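Local coordinates for protein serine protease inhibitor 2 (Anopheles gambiae, PDB 3PZF) that inhibits the clip-domain serine proteases CLIPB9, CLIPB10 and CLIPB4, thereby restraining phenoloxidase activation and melanization in mosquito hemolymph, at residues I339-E343 against L344-A348; F292-L296 against N297-Q301; F46-K49 against I50-L54; E165-T168 against P169-E173; V303-R306 against E307-S310. All coordinates share one frame; numbering follows the deposited sequence. Where two conformers were deposited one is given.

Contact 1: I339-E343 against L344-A348; sequences ITINE and LGSEA
Asn342 governs the tight reversal into Leu344-Ala348 with its amide group. The first torsion sets CG between the backbone N and the carbonyl carbon (chi1 68°), folding the amide back over the turn. There OD1 accepts two backbone N-H groups: that of Leu344, 3.0 Å from N to OD1 and well above the carbonyl plane, and that of Gly345, whose N lies 3.1 Å away almost in line with the C=O. On its other side ND2 donates to Ala348 O at 3.1 Å, nearly within the amide plane. In the backbone, Asn342 N donates to Gly345 O over 2.9 Å, a straight bond. Gly345 itself has backbone angles that only glycine adopts comfortably. Further along, Ser346 OG gives its hydrogen to Thr340 O at 2.8 Å, and also meets Tyr239 OH. Thr340 OG1 donates to Glu347 OE1 across 3.1 Å, arriving from above the carboxylate plane, the two side chains crossing at about a right angle. Glu347 OE1 also accepts from a water, whose oxygen is 2.6 Å away, and forms a salt bridge with Arg162. Glu343 turns instead to Lys287. Leu344-Ala348 are the hinge region required for binding peptidase. Ser346 also pairs with Gly187, consistent with a hinge whose first residues are already inserted between strands 177-188 and 332-341, held by bonds that would have to break for it to withdraw.

Contact 2: F292-L296 against N297-Q301; sequences FSEQL and NEPLQ
Leu300 N donates to Leu296 O at 3.0 Å as the chain swings from strand 292-295 into helix 297-301, the two short axes lying 69° apart. This is the first helical bond after the strand, and the carbonyl that accepts it is wrapped in carbon as well. Pro299 lays CG 3.3 Å from Leu296 O, while the Leu300 side chain folds along the same oxygen. A proline in the first turn of a helix costs no helical bond, since N-H groups there have no partner within the helix, and its ring can be spent on packing instead. The two leucines then meet directly, Leu296 CB against Leu300 CD1 at 3.9 Å. On the outer side, Gln295 and Asn297 set their amides against each other with planes 63° apart. In Gln295 the first torsion turns CG anti to the nitrogen (chi1 172°), which brings CG to 3.5 Å from Asn297 OD1; the extended remainder carries the amide over the Asn297 side chain, Gln295 NE2 lying 3.7 Å from Asn297 CG. Neither amide bonds the other. Asn297 accepts from Ile333 N and donates to Ser331 O, whereas Gln295 OE1 takes Arg332 NH1. A water accepts from Glu298 N at 2.9 Å and donates only weakly to Gln295 O. The junction is thus tied to the start of strand 332-341 and the residue before it, and Leu296 also pairs with Ile333. Inward, Leu296 and Leu300 rest on helix 45-58, and Pro299 and Leu300 on Phe29 of helix 24-35.

Contact 3: F46-K49 against I50-L54; sequences FSVK and ILLTL
Thr53 grips Lys49 O twice. Its backbone N and its OG1 both donate, each at 2.9 Å from Lys49 O, and they approach from opposite faces of the carbonyl plane. The torsion responsible puts OG1 beside the backbone N and anti to the carbonyl carbon (chi1 -56°), which is how a threonine inside a helix can return its hydroxyl to the preceding turn and satisfy it there although the residue is buried. The remaining bonds are the regular i+4 to i series: Ile50 N to Phe46 O, Leu51 N to Ser47 O, and Leu52 N to Val48 O at 3.0 Å. Lys49 sends its ammonium group away from the turn to a salt bridge with Asp26, and Ser47 OG bonds to Ser44 OG. Beyond the backbone, packing is carried mainly by Phe46 and Ile50. Ile50 CG1 lies over one face of the phenyl ring, 4.2 Å from its centroid and 24° off the normal, a CH-pi contact displaced toward the rim, while Ile50 CD1 reaches the ring atom CZ of Phe46 at 3.7 Å. On another side of the helix Val48 CG1 approaches Leu52 CD1 more loosely, at 4.2 Å. Helix 45-58, helix B in serpin nomenclature, is here a buried central rod. Phe46 and Ile50 face helix 83-98, Val48 leans on Phe25 and Phe29 of helix 24-35 and Leu52 on Phe25, and Ser47 and Leu51 rest on strand 105-115.

Contact 4: E165-T168 against P169-E173; sequences EIVT and PDSLE
Thr168 O is gripped by both donors of Ser171. The hydroxyl OG comes in at 2.7 Å within the carbonyl plane and on a lone pair, while Ser171 N reaches Thr168 O at 3.0 Å from well above that plane, 56° out of it. The hydroxyl is brought there by a first torsion that sets OG between the backbone N and the carbonyl carbon (chi1 50°), pointing back to the residue that precedes the turn. Thr168 offers a second acceptor through OG1, which lies 3.4 Å from Ser171 N and forms only a weak bond. Between the partners sits Pro169, the start of the short 3-10 turn 169-171. Thr168 CB lies close against Pro169 CD, at 3.4 Å, the usual steric squeeze between a proline ring and the residue before it. One step farther on, Leu172 N bonds to Pro169 O at 3.1 Å. Val167 sets its CB beside the hydroxyl, 3.4 Å from Ser171 OG, and makes an apolar contact through CG2, which touches Leu172 CD1 at 4.2 Å. The segment belongs to the passage from helix 144-158 to strand 177-188. Asn152 of that helix bonds to both Ile166 N and Val167 O, while Val167 and Ser171 touch Phe334 of strand 332-341. Chemically, one serine answers a carbonyl with two hydrogens and so fixes its own rotation, and with a proline to restrict the backbone, this turn is probably rigid despite its exposed outer side chains.

Contact 5: V303-R306 against E307-S310; sequences VGIR and EIFS
Phe309 N donates to Arg306 O at 3.0 Å, the bond that closes the 3-10 turn, with the nitrogen raised 51° above the carbonyl plane. The next carbonyl is held twice: Glu307 O accepts from Ser310 OG at 2.8 Å and from Ser310 N at 3.1 Å. At the entry to the turn, Arg306 N and Glu307 N both donate to Glu73 OE1. Apolar contact joins Ile305 to Ile308, CG2 to CD1 at 3.8 Å; in Ile308 the first torsion lodges CG1 between the backbone N and the carbonyl carbon (chi1 56°). That same CG1 lies over one face of the Phe309 ring, toward its rim. In the plane of that ring, Ile305 O approaches Phe309 CE2 at 3.4 Å, so the edge at CE2 and CD2 is turned to a carbonyl. The ring also touches Asn297, Leu300 and Gln301 of the preceding helix, while Ile305 and Ile308 turn to helix 45-58. These residues follow a helix closed by a Schellman motif, in which Gly304, with positive phi, is the C-prime residue, Ile305 N returns to Leu300 O and Gly304 N to Gln301 O. Here the Schellman stop is followed after two residues by a 3-10 turn, which lays Phe309 back on the helix it has just left.

How the contacts relate
Along the chain the order is contact 3, contact 4, contact 2, contact 5, contact 1, all strictly in series, so none nests within or crosses another. Contact 3 is a run of helix, contact 4 a turn before strand 177-188, and contact 2 the passage from strand 277-295 into helix 297-302; contact 5 lies just past that helix, and contact 1 turns the chain after strand 332-341. Contacts 2, 3 and 5 form one cluster: Leu296 packs on Val48, Leu300 on Leu52, and Leu52 on Ile305. Contact 4 joins it at Ser293, which meets Ile166. Contact 1 stands apart, its centre about 26 Å from that of contact 2, though neighbouring strands 277-295 and 332-341 connect them.

Contact 1: I339-E343 against L344-A348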
loop_
_atom_site.group_PDB
_atom_site.type_symbol
_atom_site.label_atom_id
_atom_site.label_comp_id
_atom_site.label_asym_id
_atom_site.label_seq_id
_atom_site.Cartn_x
_atom_site.Cartn_y
_atom_site.Cartn_z
ATOM N N ILE A 339 8.240 3.948 3.832
ATOM C CA ILE A 339 8.709 2.582 4.113
ATOM C C ILE A 339 10.198 2.696 4.382
ATOM O O ILE A 339 10.883 3.500 3.762
ATOM C CB ILE A 339 8.457 1.633 2.941
ATOM C CG1 ILE A 339 8.784 0.160 3.312
ATOM C CG2 ILE A 339 9.220 2.106 1.691
ATOM C CD1 ILE A 339 7.846 -0.469 4.400
ATOM N N THR A 340 10.664 1.896 5.334
ATOM C CA THR A 340 12.081 1.787 5.675
ATOM C C THR A 340 12.385 0.320 5.862
ATOM O O THR A 340 11.565 -0.415 6.415
ATOM C CB THR A 340 12.351 2.491 6.996
ATOM O OG1 THR A 340 11.950 3.869 6.894
ATOM C CG2 THR A 340 13.861 2.398 7.369
ATOM N N ILE A 341 13.521 -0.155 5.363
ATOM C CA ILE A 341 14.040 -1.418 5.877
ATOM C C ILE A 341 15.500 -1.210 6.291
ATOM O O ILE A 341 16.281 -0.528 5.602
ATOM C CB ILE A 341 13.920 -2.660 4.896
ATOM C CG1 ILE A 341 14.833 -2.510 3.668
ATOM C CG2 ILE A 341 12.428 -2.909 4.502
ATOM C CD1 ILE A 341 14.878 -3.753 2.762
ATOM N N ASN A 342 15.843 -1.783 7.440
ATOM C CA ASN A 342 17.233 -1.916 7.852
ATOM C C ASN A 342 17.497 -3.292 8.491
ATOM O O ASN A 342 16.704 -4.219 8.321
ATOM C CB ASN A 342 17.631 -0.763 8.786
ATOM C CG ASN A 342 16.931 -0.812 10.123
ATOM O OD1 ASN A 342 16.205 -1.741 10.426
ATOM N ND2 ASN A 342 17.193 0.193 10.959
ATOM N N GLU A 343 18.600 -3.441 9.220
ATOM C CA GLU A 343 18.956 -4.751 9.777
ATOM C C GLU A 343 17.934 -5.290 10.765
ATOM O O GLU A 343 17.834 -6.487 10.966
ATOM C CB GLU A 343 20.287 -4.656 10.511
ATOM C CG GLU A 343 21.472 -4.407 9.575
ATOM C CD GLU A 343 21.716 -2.933 9.286
ATOM O OE1 GLU A 343 20.920 -2.046 9.698
ATOM O OE2 GLU A 343 22.728 -2.662 8.632
ATOM N N LEU A 344 17.218 -4.399 11.431
ATOM C CA LEU A 344 16.344 -4.826 12.506
ATOM C C LEU A 344 14.903 -4.944 12.060
ATOM O O LEU A 344 14.114 -5.623 12.725
ATOM C CB LEU A 344 16.417 -3.854 13.679
ATOM C CG LEU A 344 17.829 -3.663 14.234
ATOM C CD1 LEU A 344 17.767 -2.792 15.478
ATOM C CD2 LEU A 344 18.471 -5.023 14.537
ATOM N N GLY A 345 14.531 -4.279 10.969
ATOM C CA GLY A 345 13.145 -4.341 10.515
ATOM C C GLY A 345 12.717 -3.066 9.808
ATOM O O GLY A 345 13.460 -2.555 8.992
ATOM N N SER A 346 11.528 -2.556 10.122
ATOM C CA SER A 346 11.013 -1.348 9.483
ATOM C C SER A 346 10.665 -0.320 10.554
ATOM O O SER A 346 9.872 -0.599 11.450
ATOM C CB SER A 346 9.781 -1.684 8.642
ATOM O OG SER A 346 10.134 -2.540 7.571
ATOM N N GLU A 347 11.279 0.853 10.468
ATOM C CA GLU A 347 11.206 1.859 11.539
ATOM C C GLU A 347 11.663 1.250 12.863
ATOM O O GLU A 347 11.136 1.606 13.931
ATOM C CB GLU A 347 9.775 2.407 11.725
ATOM C CG GLU A 347 8.983 2.641 10.435
ATOM C CD GLU A 347 9.614 3.712 9.542
ATOM O OE1 GLU A 347 9.189 3.861 8.367
ATOM O OE2 GLU A 347 10.526 4.407 10.029
ATOM N N ALA A 348 12.633 0.331 12.793
ATOM C CA ALA A 348 13.113 -0.408 13.956
ATOM C C ALA A 348 14.523 0.038 14.307
ATOM O O ALA A 348 15.395 0.055 13.437
ATOM C CB ALA A 348 13.123 -1.937 13.637
HETATM O O HOH W 1 8.212 1.612 7.535
#

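Contact 2: F292-L296 against N297-Q301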
loop_
_atom_site.group_PDB
_atom_site.type_symbol
_atom_site.label_atom_id
_atom_site.label_comp_id
_atom_site.label_asym_id
_atom_site.label_seq_id
_atom_site.Cartn_x
_atom_site.Cartn_y
_atom_site.Cartn_z
ATOM N N PHE A 292 6.358 8.104 -0.708
ATOM C CA PHE A 292 5.822 8.199 -2.051
ATOM C C PHE A 292 4.390 8.681 -1.879
ATOM O O PHE A 292 3.638 8.122 -1.079
ATOM C CB PHE A 292 5.827 6.844 -2.778
ATOM C CG PHE A 292 5.332 6.939 -4.195
ATOM C CD1 PHE A 292 6.155 7.433 -5.200
ATOM C CD2 PHE A 292 4.015 6.605 -4.515
ATOM C CE1 PHE A 292 5.693 7.554 -6.508
ATOM C CE2 PHE A 292 3.546 6.730 -5.825
ATOM C CZ PHE A 292 4.399 7.200 -6.820
ATOM N N SER A 293 4.063 9.763 -2.564
ATOM C CA SER A 293 2.747 10.389 -2.469
ATOM C C SER A 293 2.194 10.508 -3.878
ATOM O O SER A 293 2.950 10.757 -4.819
ATOM C CB SER A 293 2.891 11.780 -1.849
ATOM O OG SER A 293 1.634 12.305 -1.484
ATOM N N GLU A 294 0.888 10.364 -4.046
ATOM C CA GLU A 294 0.303 10.503 -5.372
ATOM C C GLU A 294 -1.173 10.883 -5.286
ATOM O O GLU A 294 -1.877 10.464 -4.370
ATOM C CB GLU A 294 0.439 9.209 -6.181
ATOM C CG GLU A 294 -0.069 9.350 -7.617
ATOM C CD GLU A 294 0.381 8.235 -8.531
ATOM O OE1 GLU A 294 0.484 7.082 -8.056
ATOM O OE2 GLU A 294 0.635 8.507 -9.724
ATOM N N GLN A 295 -1.622 11.654 -6.259
ATOM C CA GLN A 295 -3.043 11.913 -6.383
ATOM C C GLN A 295 -3.560 10.751 -7.232
ATOM O O GLN A 295 -3.000 10.463 -8.301
ATOM C CB GLN A 295 -3.272 13.258 -7.063
ATOM C CG GLN A 295 -4.713 13.508 -7.389
ATOM C CD GLN A 295 -4.885 14.871 -8.053
ATOM O OE1 GLN A 295 -4.312 15.865 -7.604
ATOM N NE2 GLN A 295 -5.644 14.910 -9.135
ATOM N N LEU A 296 -4.600 10.072 -6.746
ATOM C CA LEU A 296 -5.019 8.786 -7.315
ATOM C C LEU A 296 -6.044 8.951 -8.438
ATOM O O LEU A 296 -6.344 7.976 -9.114
ATOM C CB LEU A 296 -5.592 7.865 -6.229
ATOM C CG LEU A 296 -4.666 7.547 -5.043
ATOM C CD1 LEU A 296 -5.314 6.461 -4.129
ATOM C CD2 LEU A 296 -3.269 7.062 -5.538
ATOM N N ASN A 297 -6.549 10.168 -8.661
ATOM C CA ASN A 297 -7.541 10.383 -9.729
ATOM C C ASN A 297 -7.080 9.762 -11.058
ATOM O O ASN A 297 -7.790 8.956 -11.672
ATOM C CB ASN A 297 -7.830 11.879 -9.965
ATOM C CG ASN A 297 -8.438 12.570 -8.753
ATOM O OD1 ASN A 297 -8.041 12.312 -7.623
ATOM N ND2 ASN A 297 -9.409 13.471 -8.987
ATOM N N GLU A 298 -5.890 10.149 -11.503
ATOM C CA GLU A 298 -5.435 9.779 -12.835
ATOM C C GLU A 298 -5.233 8.261 -12.970
ATOM O O GLU A 298 -5.780 7.640 -13.884
ATOM C CB GLU A 298 -4.165 10.558 -13.186
ATOM C CG GLU A 298 -3.309 9.932 -14.293
ATOM C CD GLU A 298 -4.007 9.905 -15.647
ATOM O OE1 GLU A 298 -5.220 10.211 -15.706
ATOM O OE2 GLU A 298 -3.334 9.580 -16.651
ATOM N N PRO A 299 -4.464 7.647 -12.055
ATOM C CA PRO A 299 -4.306 6.187 -12.171
ATOM C C PRO A 299 -5.614 5.406 -12.024
ATOM O O PRO A 299 -5.768 4.382 -12.686
ATOM C CB PRO A 299 -3.336 5.832 -11.034
ATOM C CG PRO A 299 -3.319 6.998 -10.128
ATOM C CD PRO A 299 -3.609 8.207 -10.997
ATOM N N LEU A 300 -6.533 5.858 -11.171
ATOM C CA LEU A 300 -7.810 5.177 -11.056
ATOM C C LEU A 300 -8.538 5.248 -12.397
ATOM O O LEU A 300 -9.098 4.252 -12.850
ATOM C CB LEU A 300 -8.665 5.774 -9.934
ATOM C CG LEU A 300 -8.215 5.391 -8.511
ATOM C CD1 LEU A 300 -8.921 6.287 -7.466
ATOM C CD2 LEU A 300 -8.459 3.898 -8.187
ATOM N N GLN A 301 -8.491 6.410 -13.043
ATOM C CA GLN A 301 -9.152 6.594 -14.332
ATOM C C GLN A 301 -8.524 5.667 -15.364
ATOM O O GLN A 301 -9.216 5.054 -16.167
ATOM C CB GLN A 301 -9.062 8.058 -14.779
ATOM C CG GLN A 301 -10.025 8.971 -14.000
ATOM C CD GLN A 301 -9.868 10.457 -14.299
ATOM O OE1 GLN A 301 -10.816 11.230 -14.159
ATOM N NE2 GLN A 301 -8.674 10.861 -14.699
HETATM O O HOH W 2 -4.478 12.456 -10.528
#

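Contact 3: F46-K49 against I50-L54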
loop_
_atom_site.group_PDB
_atom_site.type_symbol
_atom_site.label_atom_id
_atom_site.label_comp_id
_atom_site.label_asym_id
_atom_site.label_seq_id
_atom_site.Cartn_x
_atom_site.Cartn_y
_atom_site.Cartn_z
ATOM N N PHE A 46 -4.375 -2.282 -0.608
ATOM C CA PHE A 46 -5.565 -2.583 0.205
ATOM C C PHE A 46 -6.250 -1.259 0.634
ATOM O O PHE A 46 -7.480 -1.141 0.604
ATOM C CB PHE A 46 -5.176 -3.388 1.436
ATOM C CG PHE A 46 -6.291 -3.520 2.430
ATOM C CD1 PHE A 46 -7.388 -4.299 2.126
ATOM C CD2 PHE A 46 -6.247 -2.860 3.655
ATOM C CE1 PHE A 46 -8.448 -4.422 3.032
ATOM C CE2 PHE A 46 -7.305 -3.002 4.580
ATOM C CZ PHE A 46 -8.399 -3.772 4.246
ATOM N N SER A 47 -5.461 -0.250 1.021
ATOM C CA SER A 47 -6.060 1.018 1.468
ATOM C C SER A 47 -6.792 1.692 0.335
ATOM O O SER A 47 -7.791 2.353 0.554
ATOM C CB SER A 47 -4.975 1.958 2.028
ATOM O OG SER A 47 -4.478 1.425 3.254
ATOM N N VAL A 48 -6.306 1.536 -0.887
ATOM C CA VAL A 48 -7.018 2.101 -2.027
ATOM C C VAL A 48 -8.402 1.473 -2.118
ATOM O O VAL A 48 -9.382 2.165 -2.403
ATOM C CB VAL A 48 -6.264 1.927 -3.357
ATOM C CG1 VAL A 48 -7.087 2.485 -4.530
ATOM C CG2 VAL A 48 -4.921 2.648 -3.300
ATOM N N LYS A 49 -8.499 0.172 -1.864
ATOM C CA LYS A 49 -9.814 -0.462 -1.944
ATOM C C LYS A 49 -10.741 0.061 -0.850
ATOM O O LYS A 49 -11.940 0.227 -1.077
ATOM C CB LYS A 49 -9.685 -1.985 -1.896
ATOM C CG LYS A 49 -8.813 -2.497 -3.043
ATOM C CD LYS A 49 -9.020 -4.029 -3.253
ATOM C CE LYS A 49 -8.444 -4.868 -2.126
ATOM N NZ LYS A 49 -8.457 -6.358 -2.511
ATOM N N ILE A 50 -10.193 0.330 0.329
ATOM C CA ILE A 50 -10.983 0.977 1.388
ATOM C C ILE A 50 -11.556 2.340 0.906
ATOM O O ILE A 50 -12.734 2.653 1.171
ATOM C CB ILE A 50 -10.139 1.216 2.675
ATOM C CG1 ILE A 50 -9.714 -0.113 3.323
ATOM C CG2 ILE A 50 -10.944 2.028 3.696
ATOM C CD1 ILE A 50 -10.857 -1.019 3.657
ATOM N N LEU A 51 -10.732 3.142 0.245
ATOM C CA LEU A 51 -11.167 4.464 -0.250
ATOM C C LEU A 51 -12.303 4.311 -1.242
ATOM O O LEU A 51 -13.302 5.039 -1.211
ATOM C CB LEU A 51 -10.010 5.195 -0.968
ATOM C CG LEU A 51 -8.783 5.421 -0.104
ATOM C CD1 LEU A 51 -7.721 6.281 -0.836
ATOM C CD2 LEU A 51 -9.245 6.092 1.179
ATOM N N LEU A 52 -12.124 3.377 -2.156
ATOM C CA LEU A 52 -13.141 3.100 -3.163
ATOM C C LEU A 52 -14.427 2.594 -2.533
ATOM O O LEU A 52 -15.502 2.955 -2.984
ATOM C CB LEU A 52 -12.629 2.093 -4.187
ATOM C CG LEU A 52 -11.447 2.590 -5.032
ATOM C CD1 LEU A 52 -10.928 1.444 -5.914
ATOM C CD2 LEU A 52 -11.889 3.785 -5.871
ATOM N N THR A 53 -14.320 1.785 -1.482
ATOM C CA THR A 53 -15.513 1.264 -0.826
ATOM C C THR A 53 -16.193 2.394 -0.052
ATOM O O THR A 53 -17.413 2.476 -0.046
ATOM C CB THR A 53 -15.193 0.072 0.077
ATOM O OG1 THR A 53 -14.533 -0.934 -0.709
ATOM C CG2 THR A 53 -16.530 -0.547 0.680
ATOM N N LEU A 54 -15.432 3.319 0.536
ATOM C CA LEU A 54 -16.104 4.481 1.193
ATOM C C LEU A 54 -16.877 5.305 0.177
ATOM O O LEU A 54 -17.968 5.808 0.452
ATOM C CB LEU A 54 -15.086 5.348 1.917
ATOM C CG LEU A 54 -14.601 4.741 3.248
ATOM C CD1 LEU A 54 -13.267 5.375 3.631
ATOM C CD2 LEU A 54 -15.650 4.915 4.391
#

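Contact 4: E165-T168 against P169-E173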
loop_
_atom_site.group_PDB
_atom_site.type_symbol
_atom_site.label_atom_id
_atom_site.label_comp_id
_atom_site.label_asym_id
_atom_site.label_seq_id
_atom_site.Cartn_x
_atom_site.Cartn_y
_atom_site.Cartn_z
ATOM N N GLU A 165 3.602 15.760 5.534
ATOM C CA GLU A 165 2.751 16.552 4.659
ATOM C C GLU A 165 2.368 15.759 3.440
ATOM O O GLU A 165 3.063 14.819 3.037
ATOM C CB GLU A 165 3.451 17.833 4.203
ATOM C CG GLU A 165 4.570 17.590 3.207
ATOM C CD GLU A 165 5.849 17.115 3.880
ATOM O OE1 GLU A 165 6.561 16.252 3.309
ATOM O OE2 GLU A 165 6.145 17.623 4.984
ATOM N N ILE A 166 1.266 16.161 2.834
ATOM C CA ILE A 166 0.786 15.463 1.668
ATOM C C ILE A 166 0.201 16.418 0.632
ATOM O O ILE A 166 0.104 16.069 -0.535
ATOM C CB ILE A 166 -0.234 14.395 2.076
ATOM C CG1 ILE A 166 -0.553 13.473 0.904
ATOM C CG2 ILE A 166 -1.521 15.040 2.603
ATOM C CD1 ILE A 166 -1.298 12.198 1.351
ATOM N N VAL A 167 -0.161 17.634 1.033
ATOM C CA VAL A 167 -0.720 18.572 0.066
ATOM C C VAL A 167 -0.100 19.963 0.223
ATOM O O VAL A 167 0.451 20.297 1.263
ATOM C CB VAL A 167 -2.262 18.719 0.198
ATOM C CG1 VAL A 167 -2.983 17.390 -0.063
ATOM C CG2 VAL A 167 -2.638 19.296 1.569
ATOM N N THR A 168 -0.169 20.753 -0.835
ATOM C CA THR A 168 0.170 22.175 -0.758
ATOM C C THR A 168 -1.102 22.958 -1.046
ATOM O O THR A 168 -2.053 22.394 -1.572
ATOM C CB THR A 168 1.233 22.551 -1.804
ATOM O OG1 THR A 168 0.696 22.345 -3.117
ATOM C CG2 THR A 168 2.501 21.716 -1.620
ATOM N N PRO A 169 -1.137 24.256 -0.709
ATOM C CA PRO A 169 -2.327 25.024 -1.087
ATOM C C PRO A 169 -2.712 24.833 -2.565
ATOM O O PRO A 169 -3.902 24.767 -2.893
ATOM C CB PRO A 169 -1.907 26.470 -0.801
ATOM C CG PRO A 169 -0.939 26.337 0.348
ATOM C CD PRO A 169 -0.181 25.056 0.080
ATOM N N ASP A 170 -1.715 24.717 -3.438
ATOM C CA ASP A 170 -1.966 24.609 -4.875
ATOM C C ASP A 170 -2.705 23.322 -5.254
ATOM O O ASP A 170 -3.488 23.311 -6.205
ATOM C CB ASP A 170 -0.645 24.714 -5.660
ATOM C CG ASP A 170 -0.192 26.153 -5.854
ATOM O OD1 ASP A 170 -1.058 27.028 -6.058
ATOM O OD2 ASP A 170 1.030 26.410 -5.805
ATOM N N SER A 171 -2.455 22.241 -4.518
ATOM C CA SER A 171 -3.107 20.962 -4.798
ATOM C C SER A 171 -4.544 20.897 -4.257
ATOM O O SER A 171 -5.242 19.905 -4.468
ATOM C CB SER A 171 -2.274 19.798 -4.254
ATOM O OG SER A 171 -1.908 20.005 -2.904
ATOM N N LEU A 172 -4.977 21.956 -3.575
ATOM C CA LEU A 172 -6.343 22.063 -3.051
ATOM C C LEU A 172 -7.172 23.028 -3.895
ATOM O O LEU A 172 -8.357 23.238 -3.626
ATOM C CB LEU A 172 -6.330 22.543 -1.590
ATOM C CG LEU A 172 -5.574 21.621 -0.616
ATOM C CD1 LEU A 172 -5.636 22.148 0.817
ATOM C CD2 LEU A 172 -6.111 20.213 -0.690
ATOM N N GLU A 173 -6.545 23.622 -4.909
ATOM C CA GLU A 173 -7.231 24.589 -5.759
ATOM C C GLU A 173 -8.477 23.969 -6.384
ATOM O O GLU A 173 -8.398 22.949 -7.087
ATOM C CB GLU A 173 -6.291 25.111 -6.856
ATOM C CG GLU A 173 -6.821 26.346 -7.579
#

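Contact 5: V303-R306 against E307-S310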
loop_
_atom_site.group_PDB
_atom_site.type_symbol
_atom_site.label_atom_id
_atom_site.label_comp_id
_atom_site.label_asym_id
_atom_site.label_seq_id
_atom_site.Cartn_x
_atom_site.Cartn_y
_atom_site.Cartn_z
ATOM N N VAL A 303 -7.236 2.772 -14.940
ATOM C CA VAL A 303 -7.609 1.376 -14.774
ATOM C C VAL A 303 -9.132 1.154 -14.847
ATOM O O VAL A 303 -9.606 0.065 -14.541
ATOM C CB VAL A 303 -7.060 0.779 -13.457
ATOM C CG1 VAL A 303 -5.533 0.795 -13.452
ATOM C CG2 VAL A 303 -7.631 1.526 -12.256
ATOM N N GLY A 304 -9.889 2.174 -15.254
ATOM C CA GLY A 304 -11.313 2.003 -15.528
ATOM C C GLY A 304 -12.274 2.566 -14.491
ATOM O O GLY A 304 -13.493 2.433 -14.626
ATOM N N ILE A 305 -11.736 3.191 -13.451
ATOM C CA ILE A 305 -12.570 3.801 -12.420
ATOM C C ILE A 305 -12.726 5.293 -12.722
ATOM O O ILE A 305 -11.885 6.111 -12.343
ATOM C CB ILE A 305 -11.974 3.559 -11.027
ATOM C CG1 ILE A 305 -11.850 2.056 -10.783
ATOM C CG2 ILE A 305 -12.848 4.208 -9.950
ATOM C CD1 ILE A 305 -11.220 1.706 -9.472
ATOM N N ARG A 306 -13.797 5.638 -13.437
ATOM C CA ARG A 306 -13.905 6.956 -14.044
ATOM C C ARG A 306 -15.178 7.705 -13.643
ATOM O O ARG A 306 -15.178 8.925 -13.510
ATOM C CB ARG A 306 -13.845 6.821 -15.577
ATOM C CG ARG A 306 -12.664 5.966 -16.077
ATOM C CD ARG A 306 -12.572 5.917 -17.603
ATOM N NE ARG A 306 -11.407 6.642 -18.120
ATOM C CZ ARG A 306 -10.316 6.069 -18.633
ATOM N NH1 ARG A 306 -10.213 4.745 -18.717
ATOM N NH2 ARG A 306 -9.315 6.828 -19.072
ATOM N N GLU A 307 -16.265 6.973 -13.459
ATOM C CA GLU A 307 -17.564 7.611 -13.189
ATOM C C GLU A 307 -17.564 8.470 -11.914
ATOM O O GLU A 307 -18.255 9.480 -11.855
ATOM C CB GLU A 307 -18.662 6.553 -13.101
ATOM C CG GLU A 307 -20.048 7.120 -12.820
ATOM C CD GLU A 307 -20.896 7.281 -14.070
ATOM O OE1 GLU A 307 -22.118 7.019 -13.988
ATOM O OE2 GLU A 307 -20.345 7.666 -15.128
ATOM N N ILE A 308 -16.790 8.084 -10.900
ATOM C CA ILE A 308 -16.746 8.857 -9.647
ATOM C C ILE A 308 -16.029 10.210 -9.807
ATOM O O ILE A 308 -16.109 11.080 -8.934
ATOM C CB ILE A 308 -16.081 8.063 -8.503
ATOM C CG1 ILE A 308 -14.681 7.609 -8.906
ATOM C CG2 ILE A 308 -16.918 6.841 -8.130
ATOM C CD1 ILE A 308 -13.872 7.092 -7.742
ATOM N N PHE A 309 -15.323 10.393 -10.921
ATOM C CA PHE A 309 -14.701 11.681 -11.204
ATOM C C PHE A 309 -15.474 12.460 -12.267
ATOM O O PHE A 309 -15.046 13.534 -12.696
ATOM C CB PHE A 309 -13.235 11.474 -11.634
ATOM C CG PHE A 309 -12.459 10.650 -10.661
ATOM C CD1 PHE A 309 -12.190 11.137 -9.392
ATOM C CD2 PHE A 309 -12.045 9.362 -10.986
ATOM C CE1 PHE A 309 -11.489 10.359 -8.466
ATOM C CE2 PHE A 309 -11.343 8.583 -10.068
ATOM C CZ PHE A 309 -11.072 9.082 -8.810
ATOM N N SER A 310 -16.631 11.938 -12.666
ATOM C CA SER A 310 -17.391 12.532 -13.766
ATOM C C SER A 310 -18.421 13.548 -13.279
ATOM O O SER A 310 -18.707 13.636 -12.089
ATOM C CB SER A 310 -18.088 11.440 -14.577
ATOM O OG SER A 310 -19.266 10.985 -13.931
#